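PDB 3I7M: Xaa-Pro dipeptidase from Lactobacillus brevis, which probably acts as a manganese-dependent metallopeptidase of family M24B, represented here only by its creatinase/prolidase-type N-terminal domain. Local coordinates for residues 41-45 against 56-62; 16-20 against 97-102; 49-55 against 91-97. One frame throughout, in Å; residues are numbered along the deposited sequence.

Interaction 1. Residues 41-45 against 56-62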
ATOM      1  N   GLU A  41     -10.342  -4.351  11.095  1.00 22.31           N
ATOM      2  CA  GLU A  41      -9.365  -3.917  12.078  0.60 21.91           C
ATOM      3  C   GLU A  41      -7.965  -4.307  11.614  1.00 20.41           C
ATOM      4  O   GLU A  41      -7.018  -3.591  11.873  1.00 20.20           O
ATOM      5  CB  GLU A  41      -9.687  -4.451  13.462  0.60 22.97           C
ATOM      6  CG  GLU A  41     -11.157  -4.210  13.898  0.60 24.19           C
ATOM      7  CD  GLU A  41     -11.306  -3.710  15.328  0.60 27.85           C
ATOM      8  OE1 GLU A  41     -10.329  -3.786  16.112  0.60 29.47           O
ATOM      9  OE2 GLU A  41     -12.411  -3.240  15.669  0.60 29.75           O
ATOM     10  N   ARG A  42      -7.828  -5.389  10.850  1.00 17.65           N
ATOM     11  CA  ARG A  42      -6.515  -5.802  10.387  1.00 15.25           C
ATOM     12  C   ARG A  42      -5.991  -4.928   9.229  1.00 14.08           C
ATOM     13  O   ARG A  42      -6.624  -3.942   8.827  1.00 15.06           O
ATOM     14  CB  ARG A  42      -6.477  -7.288  10.069  1.00 15.08           C
ATOM     15  CG  ARG A  42      -6.418  -8.210  11.365  1.00 17.25           C
ATOM     16  CD  ARG A  42      -6.598  -9.662  10.953  1.00 13.75           C
ATOM     17  NE  ARG A  42      -6.848 -10.633  11.997  1.00 17.05           N
ATOM     18  CZ  ARG A  42      -7.964 -10.654  12.688  1.00 15.58           C
ATOM     19  NH1 ARG A  42      -8.184 -11.613  13.564  1.00 14.01           N
ATOM     20  NH2 ARG A  42      -8.890  -9.745  12.470  1.00 20.39           N
ATOM     21  N   VAL A  43      -4.822  -5.264   8.731  1.00 11.87           N
ATOM     22  CA  VAL A  43      -4.104  -4.387   7.816  1.00 10.64           C
ATOM     23  C   VAL A  43      -4.077  -5.029   6.434  1.00 10.15           C
ATOM     24  O   VAL A  43      -3.559  -6.153   6.224  1.00 11.80           O
ATOM     25  CB  VAL A  43      -2.674  -4.084   8.313  1.00 12.05           C
ATOM     26  CG1 VAL A  43      -1.909  -3.205   7.282  1.00 11.61           C
ATOM     27  CG2 VAL A  43      -2.688  -3.480   9.658  1.00 10.40           C
ATOM     28  N   LEU A  44      -4.676  -4.363   5.454  1.00  9.63           N
ATOM     29  CA  LEU A  44      -4.654  -4.728   4.036  1.00  8.65           C
ATOM     30  C   LEU A  44      -4.137  -3.520   3.266  1.00  8.96           C
ATOM     31  O   LEU A  44      -4.679  -2.407   3.459  1.00 12.56           O
ATOM     32  CB  LEU A  44      -6.035  -5.071   3.563  1.00  9.75           C
ATOM     33  CG  LEU A  44      -6.247  -5.254   2.062  1.00 10.87           C
ATOM     34  CD1 LEU A  44      -5.554  -6.534   1.536  1.00 11.95           C
ATOM     35  CD2 LEU A  44      -7.724  -5.258   1.689  1.00 14.15           C
ATOM     36  N   ALA A  45      -3.089  -3.710   2.489  1.00  7.47           N
ATOM     37  CA  ALA A  45      -2.502  -2.572   1.766  1.00  8.22           C
ATOM     38  C   ALA A  45      -1.987  -3.006   0.440  1.00  9.11           C
ATOM     39  O   ALA A  45      -1.631  -4.174   0.229  1.00 10.26           O
ATOM     40  CB  ALA A  45      -1.318  -2.010   2.620  1.00 11.88           C
ATOM     41  N   ILE A  56       1.073  -6.531  -2.487  1.00 10.65           N
ATOM     42  CA  ILE A  56      -0.051  -6.454  -1.567  1.00  9.80           C
ATOM     43  C   ILE A  56       0.378  -7.058  -0.232  1.00  9.70           C
ATOM     44  O   ILE A  56       1.115  -8.066  -0.186  1.00 10.55           O
ATOM     45  CB  ILE A  56      -1.291  -7.152  -2.109  1.00 10.26           C
ATOM     46  CG1 ILE A  56      -1.803  -6.335  -3.252  1.00 10.80           C
ATOM     47  CG2 ILE A  56      -2.375  -7.350  -1.054  1.00 11.23           C
ATOM     48  CD1 ILE A  56      -2.969  -7.008  -3.986  1.00 14.84           C
ATOM     49  N   PHE A  57      -0.092  -6.470   0.869  1.00  9.09           N
ATOM     50  CA  PHE A  57       0.141  -6.969   2.223  1.00  9.87           C
ATOM     51  C   PHE A  57      -1.216  -7.191   2.859  1.00  8.82           C
ATOM     52  O   PHE A  57      -2.113  -6.339   2.759  1.00  9.24           O
ATOM     53  CB  PHE A  57       0.936  -5.955   3.038  1.00  9.71           C
ATOM     54  CG  PHE A  57       1.346  -6.456   4.344  1.00 10.81           C
ATOM     55  CD1 PHE A  57       2.556  -7.138   4.504  1.00 13.40           C
ATOM     56  CD2 PHE A  57       0.557  -6.268   5.480  1.00 12.94           C
ATOM     57  CE1 PHE A  57       2.931  -7.647   5.763  1.00 14.20           C
ATOM     58  CE2 PHE A  57       0.990  -6.797   6.711  1.00 15.27           C
ATOM     59  CZ  PHE A  57       2.163  -7.465   6.787  1.00 14.14           C
ATOM     60  N   ALA A  58      -1.468  -8.379   3.436  1.00  9.29           N
ATOM     61  CA  ALA A  58      -2.765  -8.756   3.878  1.00  8.75           C
ATOM     62  C   ALA A  58      -2.722  -9.706   5.022  1.00  8.85           C
ATOM     63  O   ALA A  58      -1.715 -10.369   5.216  1.00 10.03           O
ATOM     64  CB  ALA A  58      -3.556  -9.409   2.742  1.00  9.31           C
ATOM     65  N   PRO A  59      -3.833  -9.887   5.751  1.00  8.59           N
ATOM     66  CA  PRO A  59      -3.908 -10.998   6.708  1.00  8.42           C
ATOM     67  C   PRO A  59      -3.707 -12.315   5.988  1.00  7.98           C
ATOM     68  O   PRO A  59      -4.156 -12.500   4.870  1.00  9.38           O
ATOM     69  CB  PRO A  59      -5.279 -10.846   7.324  1.00  9.74           C
ATOM     70  CG  PRO A  59      -5.718  -9.347   6.983  1.00 14.00           C
ATOM     71  CD  PRO A  59      -5.087  -9.092   5.694  1.00  9.23           C
ATOM     72  N   ALA A  60      -3.005 -13.242   6.646  1.00  9.74           N
ATOM     73  CA  ALA A  60      -2.651 -14.523   6.055  1.00  9.23           C
ATOM     74  C   ALA A  60      -3.832 -15.265   5.424  1.00  9.78           C
ATOM     75  O   ALA A  60      -3.673 -15.830   4.339  1.00 10.69           O
ATOM     76  CB  ALA A  60      -1.976 -15.386   7.094  1.00 10.54           C
ATOM     77  N   LEU A  61      -4.985 -15.197   6.044  1.00 10.80           N
ATOM     78  CA  LEU A  61      -6.118 -15.932   5.507  1.00 11.86           C
ATOM     79  C   LEU A  61      -6.744 -15.297   4.291  1.00 13.20           C
ATOM     80  O   LEU A  61      -7.558 -15.941   3.634  1.00 16.63           O
ATOM     81  CB  LEU A  61      -7.140 -16.218   6.608  1.00 12.04           C
ATOM     82  CG  LEU A  61      -6.650 -17.142   7.661  1.00 11.30           C
ATOM     83  CD1 LEU A  61      -7.655 -17.238   8.872  1.00 12.05           C
ATOM     84  CD2 LEU A  61      -6.475 -18.558   7.022  1.00 11.35           C
ATOM     85  N   GLU A  62      -6.444 -14.027   4.018  1.00 12.24           N
ATOM     86  CA  GLU A  62      -6.973 -13.394   2.837  0.60 13.07           C
ATOM     87  C   GLU A  62      -6.057 -13.632   1.627  1.00 12.27           C
ATOM     88  O   GLU A  62      -6.443 -13.354   0.512  1.00 10.80           O
ATOM     89  CB  GLU A  62      -7.153 -11.872   3.071  0.60 13.49           C
ATOM     90  CG  GLU A  62      -8.237 -11.539   4.082  0.60 16.35           C
ATOM     91  CD  GLU A  62      -8.324 -10.042   4.415  0.60 18.46           C
ATOM     92  OE1 GLU A  62      -8.075  -9.187   3.535  0.60 18.42           O
ATOM     93  OE2 GLU A  62      -8.684  -9.716   5.564  0.60 19.42           O
TER

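Interaction 2. Residues 16-20 against 97-102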
ATOM      1  N   HIS A  16       5.264  12.743  -8.826  1.00 12.90           N
ATOM      2  CA  HIS A  16       5.207  13.441  -7.561  1.00 13.39           C
ATOM      3  C   HIS A  16       6.434  13.235  -6.696  1.00 12.76           C
ATOM      4  O   HIS A  16       6.460  13.655  -5.544  1.00 13.52           O
ATOM      5  CB  HIS A  16       3.936  12.982  -6.839  1.00 13.25           C
ATOM      6  CG  HIS A  16       2.697  13.587  -7.409  1.00 13.77           C
ATOM      7  ND1 HIS A  16       2.146  13.162  -8.578  1.00 14.26           N
ATOM      8  CD2 HIS A  16       1.953  14.653  -7.016  1.00 14.93           C
ATOM      9  CE1 HIS A  16       1.106  13.909  -8.891  1.00 14.49           C
ATOM     10  NE2 HIS A  16       0.943  14.801  -7.932  1.00 14.66           N
ATOM     11  N   HIS A  17       7.450  12.584  -7.237  1.00 13.98           N
ATOM     12  CA  HIS A  17       8.724  12.445  -6.565  0.60 14.54           C
ATOM     13  C   HIS A  17       8.521  11.678  -5.239  1.00 14.67           C
ATOM     14  O   HIS A  17       9.198  11.950  -4.229  1.00 16.24           O
ATOM     15  CB  HIS A  17       9.349  13.858  -6.405  0.60 15.03           C
ATOM     16  CG  HIS A  17       9.143  14.757  -7.612  0.60 17.34           C
ATOM     17  ND1 HIS A  17       8.397  15.920  -7.569  0.60 20.67           N
ATOM     18  CD2 HIS A  17       9.533  14.618  -8.898  0.60 17.43           C
ATOM     19  CE1 HIS A  17       8.359  16.470  -8.769  0.60 21.62           C
ATOM     20  NE2 HIS A  17       9.067  15.715  -9.591  0.60 21.07           N
ATOM     21  N   ALA A  18       7.578  10.753  -5.246  1.00 13.21           N
ATOM     22  CA  ALA A  18       7.284   9.921  -4.083  1.00 12.42           C
ATOM     23  C   ALA A  18       8.135   8.661  -4.120  1.00 12.30           C
ATOM     24  O   ALA A  18       8.275   7.998  -5.173  1.00 13.48           O
ATOM     25  CB  ALA A  18       5.823   9.516  -4.076  1.00 14.61           C
ATOM     26  N   SER A  19       8.645   8.259  -2.969  1.00 11.24           N
ATOM     27  CA  SER A  19       9.307   7.011  -2.851  1.00 11.48           C
ATOM     28  C   SER A  19       8.397   5.805  -3.014  1.00 11.74           C
ATOM     29  O   SER A  19       8.839   4.702  -3.413  1.00 12.27           O
ATOM     30  CB  SER A  19       9.995   6.868  -1.497  1.00 12.78           C
ATOM     31  OG  SER A  19      11.002   7.881  -1.304  1.00 13.67           O
HETATM   32  N   MSE A  20       7.157   6.000  -2.598  1.00 10.02           N
HETATM   33  CA  MSE A  20       6.162   4.926  -2.702  1.00 10.56           C
HETATM   34  C   MSE A  20       4.816   5.548  -2.446  1.00  9.00           C
HETATM   35  O   MSE A  20       4.688   6.634  -1.885  1.00 10.43           O
HETATM   36  CB  MSE A  20       6.387   3.777  -1.780  1.00 12.94           C
HETATM   37  CG  MSE A  20       6.301   4.205  -0.349  1.00 14.23           C
HETATM   38 SE   MSE A  20       6.840   2.794   0.850  0.60 19.54          SE
HETATM   39  CE  MSE A  20       6.245   3.498   2.423  1.00 19.09           C
ATOM     40  N   VAL A  97      14.331   0.556  -0.644  1.00 16.12           N
ATOM     41  CA  VAL A  97      13.704   1.841  -0.522  1.00 15.19           C
ATOM     42  C   VAL A  97      13.774   2.320   0.904  1.00 14.33           C
ATOM     43  O   VAL A  97      13.364   1.616   1.849  1.00 16.04           O
ATOM     44  CB  VAL A  97      12.231   1.800  -1.006  1.00 14.98           C
ATOM     45  CG1 VAL A  97      11.524   3.126  -0.620  1.00 14.83           C
ATOM     46  CG2 VAL A  97      12.137   1.458  -2.491  1.00 17.74           C
ATOM     47  N   ASN A  98      14.341   3.512   1.088  1.00 14.97           N
ATOM     48  CA  ASN A  98      14.319   4.211   2.366  0.60 14.42           C
ATOM     49  C   ASN A  98      13.426   5.385   2.095  1.00 14.78           C
ATOM     50  O   ASN A  98      13.887   6.399   1.540  1.00 15.15           O
ATOM     51  CB  ASN A  98      15.719   4.671   2.787  0.60 16.12           C
ATOM     52  CG  ASN A  98      15.723   5.508   4.072  0.60 17.98           C
ATOM     53  OD1 ASN A  98      14.762   5.538   4.838  0.60 19.88           O
ATOM     54  ND2 ASN A  98      16.860   6.170   4.325  0.60 23.52           N
ATOM     55  N   PRO A  99      12.126   5.265   2.439  1.00 13.11           N
ATOM     56  CA  PRO A  99      11.194   6.257   1.887  1.00 14.24           C
ATOM     57  C   PRO A  99      11.328   7.661   2.408  1.00 14.17           C
ATOM     58  O   PRO A  99      11.468   7.915   3.634  1.00 15.50           O
ATOM     59  CB  PRO A  99       9.812   5.708   2.241  1.00 14.34           C
ATOM     60  CG  PRO A  99      10.011   4.789   3.327  1.00 15.45           C
ATOM     61  CD  PRO A  99      11.422   4.212   3.194  1.00 13.79           C
ATOM     62  N   GLU A 100      11.259   8.594   1.483  1.00 12.80           N
ATOM     63  CA  GLU A 100      11.205  10.002   1.838  1.00 13.10           C
ATOM     64  C   GLU A 100       9.762  10.433   1.670  1.00 13.04           C
ATOM     65  O   GLU A 100       8.961  10.133   2.568  1.00 12.13           O
ATOM     66  CB  GLU A 100      12.205  10.813   1.012  1.00 15.09           C
ATOM     67  CG  GLU A 100      13.648  10.444   1.410  1.00 19.29           C
ATOM     68  CD  GLU A 100      14.716  11.293   0.754  1.00 24.84           C
ATOM     69  OE1 GLU A 100      14.421  12.395   0.262  1.00 29.12           O
ATOM     70  OE2 GLU A 100      15.869  10.819   0.751  1.00 32.64           O
ATOM     71  N   HIS A 101       9.351  11.015   0.558  1.00 10.94           N
ATOM     72  CA  HIS A 101       7.957  11.366   0.387  1.00 11.11           C
ATOM     73  C   HIS A 101       7.139  10.125   0.140  1.00 11.04           C
ATOM     74  O   HIS A 101       7.514   9.276  -0.683  1.00 10.15           O
ATOM     75  CB  HIS A 101       7.747  12.396  -0.701  1.00 12.02           C
ATOM     76  CG  HIS A 101       8.444  13.666  -0.431  1.00 11.03           C
ATOM     77  ND1 HIS A 101       7.868  14.696   0.273  1.00 13.36           N
ATOM     78  CD2 HIS A 101       9.735  14.010  -0.631  1.00 15.52           C
ATOM     79  CE1 HIS A 101       8.748  15.687   0.367  1.00 15.25           C
ATOM     80  NE2 HIS A 101       9.895  15.281  -0.143  1.00 17.64           N
ATOM     81  N   VAL A 102       6.068   9.945   0.920  1.00  9.03           N
ATOM     82  CA  VAL A 102       5.133   8.824   0.816  1.00  9.65           C
ATOM     83  C   VAL A 102       3.737   9.346   0.553  1.00  9.09           C
ATOM     84  O   VAL A 102       3.287  10.275   1.230  1.00 12.07           O
ATOM     85  CB  VAL A 102       5.143   7.924   2.088  1.00  9.55           C
ATOM     86  CG1 VAL A 102       4.186   6.783   1.889  1.00 11.73           C
ATOM     87  CG2 VAL A 102       6.549   7.416   2.374  1.00 11.61           C
TER
HETATM   88  O   HOH W   1      10.660  11.082  -2.225  1.00 19.62           O

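Interaction 3. Residues 49-55 against 91-97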
ATOM      1  N   PHE A  49       5.431   1.476  -6.226  1.00 10.77           N
ATOM      2  CA  PHE A  49       6.688   2.189  -6.323  1.00 11.30           C
ATOM      3  C   PHE A  49       6.775   2.855  -7.660  1.00 12.86           C
ATOM      4  O   PHE A  49       6.127   2.439  -8.621  1.00 13.88           O
ATOM      5  CB  PHE A  49       7.865   1.198  -6.165  1.00 10.39           C
ATOM      6  CG  PHE A  49       7.885   0.510  -4.834  1.00 12.63           C
ATOM      7  CD1 PHE A  49       8.399   1.149  -3.723  1.00 12.59           C
ATOM      8  CD2 PHE A  49       7.350  -0.757  -4.678  1.00 10.77           C
ATOM      9  CE1 PHE A  49       8.420   0.557  -2.461  1.00 13.53           C
ATOM     10  CE2 PHE A  49       7.359  -1.395  -3.426  1.00 11.76           C
ATOM     11  CZ  PHE A  49       7.878  -0.725  -2.298  1.00 12.13           C
ATOM     12  N   PRO A  50       7.649   3.844  -7.738  1.00 13.70           N
ATOM     13  CA  PRO A  50       7.740   4.571  -9.011  1.00 14.97           C
ATOM     14  C   PRO A  50       8.471   3.812 -10.095  1.00 16.25           C
ATOM     15  O   PRO A  50       8.274   4.107 -11.308  1.00 19.27           O
ATOM     16  CB  PRO A  50       8.538   5.798  -8.654  1.00 14.00           C
ATOM     17  CG  PRO A  50       9.290   5.505  -7.414  1.00 12.39           C
ATOM     18  CD  PRO A  50       8.358   4.507  -6.654  1.00 13.86           C
ATOM     19  N   ASP A  51       9.296   2.860  -9.691  1.00 15.28           N
ATOM     20  CA  ASP A  51      10.244   2.252 -10.618  1.00 16.17           C
ATOM     21  C   ASP A  51      10.475   0.757 -10.410  1.00 15.84           C
ATOM     22  O   ASP A  51      11.468   0.179 -10.902  1.00 15.86           O
ATOM     23  CB  ASP A  51      11.551   3.042 -10.508  1.00 15.42           C
ATOM     24  CG  ASP A  51      12.176   2.925  -9.138  1.00 20.25           C
ATOM     25  OD1 ASP A  51      11.501   2.386  -8.197  1.00 28.92           O
ATOM     26  OD2 ASP A  51      13.322   3.445  -8.997  1.00 31.21           O
ATOM     27  N   GLN A  52       9.524   0.089  -9.760  1.00 14.30           N
ATOM     28  CA  GLN A  52       9.642  -1.349  -9.521  1.00 13.98           C
ATOM     29  C   GLN A  52       8.279  -1.896  -9.169  1.00 13.70           C
ATOM     30  O   GLN A  52       7.345  -1.109  -9.038  1.00 14.65           O
ATOM     31  CB  GLN A  52      10.696  -1.637  -8.451  1.00 13.76           C
ATOM     32  CG  GLN A  52      10.359  -1.102  -7.058  1.00 13.20           C
ATOM     33  CD  GLN A  52      11.329  -1.573  -5.991  1.00 13.08           C
ATOM     34  OE1 GLN A  52      11.440  -2.795  -5.699  1.00 15.29           O
ATOM     35  NE2 GLN A  52      12.040  -0.658  -5.428  1.00 14.58           N
ATOM     36  N   ASP A  53       8.164  -3.208  -9.082  1.00 15.17           N
ATOM     37  CA  ASP A  53       6.907  -3.876  -8.945  1.00 14.53           C
ATOM     38  C   ASP A  53       6.250  -3.599  -7.575  1.00 12.57           C
ATOM     39  O   ASP A  53       6.944  -3.426  -6.547  1.00 14.53           O
ATOM     40  CB  ASP A  53       7.078  -5.391  -9.082  1.00 14.79           C
ATOM     41  CG  ASP A  53       7.411  -5.839 -10.516  1.00 19.44           C
ATOM     42  OD1 ASP A  53       7.326  -5.024 -11.486  1.00 23.09           O
ATOM     43  OD2 ASP A  53       7.649  -7.054 -10.584  1.00 24.33           O
ATOM     44  N   PRO A  54       4.913  -3.590  -7.605  1.00 12.79           N
ATOM     45  CA  PRO A  54       4.156  -3.389  -6.360  1.00 11.03           C
ATOM     46  C   PRO A  54       4.034  -4.681  -5.565  1.00 12.10           C
ATOM     47  O   PRO A  54       4.439  -5.746  -6.030  1.00 13.24           O
ATOM     48  CB  PRO A  54       2.796  -2.984  -6.844  1.00 10.87           C
ATOM     49  CG  PRO A  54       2.615  -3.819  -8.143  1.00 12.53           C
ATOM     50  CD  PRO A  54       4.022  -3.815  -8.753  1.00 12.96           C
ATOM     51  N   PHE A  55       3.422  -4.596  -4.394  1.00 10.82           N
ATOM     52  CA  PHE A  55       3.050  -5.783  -3.647  1.00 11.16           C
ATOM     53  C   PHE A  55       1.779  -5.487  -2.867  1.00 10.60           C
ATOM     54  O   PHE A  55       1.418  -4.326  -2.602  1.00 10.57           O
ATOM     55  CB  PHE A  55       4.145  -6.284  -2.725  1.00 11.20           C
ATOM     56  CG  PHE A  55       4.500  -5.404  -1.579  1.00 13.95           C
ATOM     57  CD1 PHE A  55       3.865  -5.502  -0.345  1.00 12.25           C
ATOM     58  CD2 PHE A  55       5.535  -4.500  -1.706  1.00 13.12           C
ATOM     59  CE1 PHE A  55       4.216  -4.683   0.711  1.00 12.36           C
ATOM     60  CE2 PHE A  55       5.947  -3.698  -0.669  1.00 12.27           C
ATOM     61  CZ  PHE A  55       5.287  -3.796   0.581  1.00 11.92           C
ATOM     62  N   GLN A  91       9.398  -5.348   3.970  1.00 11.79           N
ATOM     63  CA  GLN A  91       9.196  -5.541   2.528  1.00 10.64           C
ATOM     64  C   GLN A  91       9.750  -4.346   1.740  1.00 11.77           C
ATOM     65  O   GLN A  91      10.271  -4.503   0.635  1.00 13.01           O
ATOM     66  CB  GLN A  91       7.730  -5.822   2.194  1.00 11.46           C
ATOM     67  CG  GLN A  91       7.257  -7.115   2.744  1.00 11.55           C
ATOM     68  CD  GLN A  91       7.896  -8.310   2.111  1.00 13.29           C
ATOM     69  OE1 GLN A  91       8.154  -8.303   0.935  1.00 15.87           O
ATOM     70  NE2 GLN A  91       8.070  -9.339   2.881  1.00 17.04           N
ATOM     71  N   VAL A  92       9.508  -3.134   2.233  1.00 11.66           N
ATOM     72  CA  VAL A  92       9.997  -1.921   1.584  1.00 12.54           C
ATOM     73  C   VAL A  92      11.530  -1.852   1.652  1.00 14.14           C
ATOM     74  O   VAL A  92      12.195  -1.591   0.634  1.00 14.30           O
ATOM     75  CB  VAL A  92       9.310  -0.691   2.199  1.00 12.51           C
ATOM     76  CG1 VAL A  92       9.936   0.652   1.716  1.00 13.13           C
ATOM     77  CG2 VAL A  92       7.790  -0.674   1.929  1.00 12.26           C
ATOM     78  N   LYS A  93      12.071  -2.124   2.830  1.00 15.11           N
ATOM     79  CA  LYS A  93      13.521  -2.155   3.016  1.00 17.03           C
ATOM     80  C   LYS A  93      14.212  -3.238   2.159  1.00 16.69           C
ATOM     81  O   LYS A  93      15.296  -2.956   1.569  1.00 17.85           O
ATOM     82  CB  LYS A  93      13.836  -2.211   4.534  1.00 16.98           C
ATOM     83  CG  LYS A  93      13.404  -0.895   5.287  1.00 19.29           C
ATOM     84  CD  LYS A  93      13.379  -1.057   6.805  1.00 24.05           C
ATOM     85  CE  LYS A  93      12.870   0.179   7.532  1.00 24.48           C
ATOM     86  NZ  LYS A  93      12.897  -0.002   9.030  1.00 29.13           N
ATOM     87  N   GLN A  94      13.575  -4.390   1.953  1.00 16.70           N
ATOM     88  CA  GLN A  94      14.103  -5.456   1.059  1.00 18.18           C
ATOM     89  C   GLN A  94      14.184  -5.012  -0.383  1.00 16.66           C
ATOM     90  O   GLN A  94      15.015  -5.535  -1.167  1.00 17.87           O
ATOM     91  CB  GLN A  94      13.193  -6.668   1.091  1.00 19.06           C
ATOM     92  CG  GLN A  94      13.259  -7.452   2.336  1.00 24.09           C
ATOM     93  CD  GLN A  94      12.230  -8.587   2.369  1.00 29.85           C
ATOM     94  OE1 GLN A  94      11.732  -9.058   1.321  1.00 34.00           O
ATOM     95  NE2 GLN A  94      11.926  -9.039   3.567  1.00 33.34           N
ATOM     96  N   ARG A  95      13.337  -4.027  -0.746  1.00 15.44           N
ATOM     97  CA  ARG A  95      13.236  -3.522  -2.094  1.00 14.80           C
ATOM     98  C   ARG A  95      14.125  -2.285  -2.260  1.00 15.62           C
ATOM     99  O   ARG A  95      14.043  -1.576  -3.260  1.00 15.55           O
ATOM    100  CB  ARG A  95      11.762  -3.209  -2.424  1.00 13.72           C
ATOM    101  CG  ARG A  95      11.019  -4.472  -2.674  1.00 12.91           C
ATOM    102  CD  ARG A  95       9.515  -4.207  -2.754  1.00 14.45           C
ATOM    103  NE  ARG A  95       8.759  -5.344  -3.205  1.00 11.99           N
ATOM    104  CZ  ARG A  95       8.448  -6.390  -2.449  1.00 11.04           C
ATOM    105  NH1 ARG A  95       8.804  -6.452  -1.159  1.00 13.31           N
ATOM    106  NH2 ARG A  95       7.692  -7.363  -2.960  1.00 11.47           N
ATOM    107  N   HIS A  96      14.999  -2.079  -1.286  1.00 16.79           N
ATOM    108  CA  HIS A  96      16.020  -1.022  -1.323  1.00 17.97           C
ATOM    109  C   HIS A  96      15.464   0.370  -1.330  1.00 17.28           C
ATOM    110  O   HIS A  96      16.064   1.292  -1.912  1.00 17.86           O
ATOM    111  CB  HIS A  96      16.987  -1.266  -2.490  1.00 18.81           C
ATOM    112  CG  HIS A  96      17.492  -2.676  -2.554  1.00 23.13           C
ATOM    113  ND1 HIS A  96      18.293  -3.219  -1.569  1.00 28.08           N
ATOM    114  CD2 HIS A  96      17.243  -3.679  -3.430  1.00 28.27           C
ATOM    115  CE1 HIS A  96      18.547  -4.483  -1.858  1.00 28.72           C
ATOM    116  NE2 HIS A  96      17.920  -4.788  -2.980  1.00 30.14           N
ATOM    117  N   VAL A  97      14.331   0.556  -0.644  1.00 16.12           N
ATOM    118  CA  VAL A  97      13.704   1.841  -0.522  1.00 15.19           C
ATOM    119  C   VAL A  97      13.774   2.320   0.904  1.00 14.33           C
ATOM    120  O   VAL A  97      13.364   1.616   1.849  1.00 16.04           O
ATOM    121  CB  VAL A  97      12.231   1.800  -1.006  1.00 14.98           C
ATOM    122  CG1 VAL A  97      11.524   3.126  -0.620  1.00 14.83           C
ATOM    123  CG2 VAL A  97      12.137   1.458  -2.491  1.00 17.74           C
TER
HETATM  124  O   HOH W   2       9.331  -4.437  -5.997  1.00 15.88           O
HETATM  125  O   HOH W   3       7.003  -6.722  -5.664  1.00 15.41           O

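Interaction 1. Residues 41-45 against 56-62
Ala45 and Phe57 form an antiparallel hydrogen-bonded pair at the open end of the β-hairpin made by strands 45-48 and 55-59. Ala45 N gives its hydrogen to Phe57 O at 2.8 Å, and Phe57 N answers to Ala45 O at the same 2.8 Å, the second bond slightly straighter (169° at the hydrogen). Phe57 O also receives a CA-H...O contact from Leu44, 3.3 Å from Leu44 CA. One step further out the ladder stops: Val43 O faces Pro59, whose nitrogen has no hydrogen to offer. This buried carbonyl oxygen has no hydrogen-bond partner and rests instead against Pro59 CD at 3.4 Å, with a longer CA-H contact from Ala58.

The side chains divide between the two faces of the hairpin. With CG anti to the backbone N (chi1 170°), Leu44 swings CD1 across to Ala58 CB at 3.7 Å and, more loosely, to Ile56 CG2; Ile66 of helix 63-67 packs against all three residues. On the other face Val43 CG1 approaches Phe57 CD2, and helix 84-94 lies over both through Pro84. Further along, the aliphatic part of Arg42 crosses Pro59 obliquely, its CB and CD near Pro59 CG and CB, while its NE forms a salt bridge with Asp80. Tyr78 of strand 75-78 positions the loop by bonding Val43 N through its hydroxyl, and its ring meets that of Phe57. Beyond Pro59 the chain turns at once, Glu62 N bonding back to Pro59 O at 2.9 Å.

Interaction 2. Residues 16-20 against 97-102
Strands 20-23 and 101-104 run parallel in the central sheet, and where the chain enters them Ser19 locks onto residues 99-101. Its backbone N bonds His101 O at 2.7 Å, in the carbonyl plane though bent at the hydrogen (145°). The hydroxyl, placed beside its own backbone N by chi1 of -61°, takes the N-H of Glu100 almost in line, OG to N being 2.9 Å with 173° at the hydrogen. Ser19 therefore holds the incoming segment at two points, and its CB fits against Pro99 CA.

His17, with positive phi, is the C-prime residue of a Schellman motif closing helix 5-15. The turn leaves His17 O facing His101, and a water joins the two segments there, donating to His17 O at 2.6 Å and accepting from His101 N at 3.1 Å. The imidazole of His101 is held from the adjacent edge strand 125-129, where Asp127 OD1 bonds ND1.

Next in the chain, Met20, present as selenomethionine, extends towards helix 84-94, its selenium against Val92, while its terminal methyl settles on the fork of Val102, CE lying 3.9 Å from both CG1 and CG2, and also reaches Pro99 CG at 4.1 Å.

Interaction 3. Residues 49-55 against 91-97
Arg95, just past the last turn of helix 84-94, is the bump that fills the hollow formed by Phe49, Gln52 and Phe55. Its extended chain passes Phe49 with CD 3.6 Å from CE2, and ends with one guanidinium face against Phe55, whose CD2 stands 3.5 Å above the centre of that plane; ring and guanidinium are tilted 37° apart. NH1 fixes the rotation of that group by bonding both Gln91 O and Gln91 OE1, close to its plane. Waters link NE to Asp53 O and NH2 to Pro54 O. Gln52 closes the hollow: its amide carbon lies over one face of Phe49, displaced toward the rim, OE1 presses on Arg95 CB at 3.3 Å, and NE2 bonds Arg95 O at 3.1 Å, nearly straight (175°) and in the amide plane.

Smaller bumps fill the flanks. Val97 CG2 sits in the notch between Phe49 CE1 and Gln52 NE2, Gln91 CB abuts Phe55 CZ at 3.6 Å, and Val92 CG2 touches the edges of both rings, 4.2 Å from each CZ. The hairpin loop between strands 45-48 and 55-59 thus docks on the C-terminal end of helix 84-94, with Met20 of strand 20-23 beside Phe49 and Val92, and Ile76 of strand 75-78 beside Phe55 and Gln91.

From the N terminus, the chain leaves helix 5-15 through 16-20, the first half of interaction 2, whose loop closes only at 97-102 and so encloses the other two contacts. Within it, 41-45 and 56-62 close the short hairpin of interaction 1; the tip of that hairpin, 49-55, waits for helix 84-94 to complete interaction 3. Interactions 1 and 3 therefore cross. Interactions 2 and 3 share Val97 and touch where Pro50 and Phe49 meet Ser19, whereas interaction 1 lies across the chain's centre, about 22 Å from interaction 2 between centres. Together they tie strands 45-48 and 55-59, the parallel pair 20-23 and 101-104, and helix 84-94 into one α/β domain.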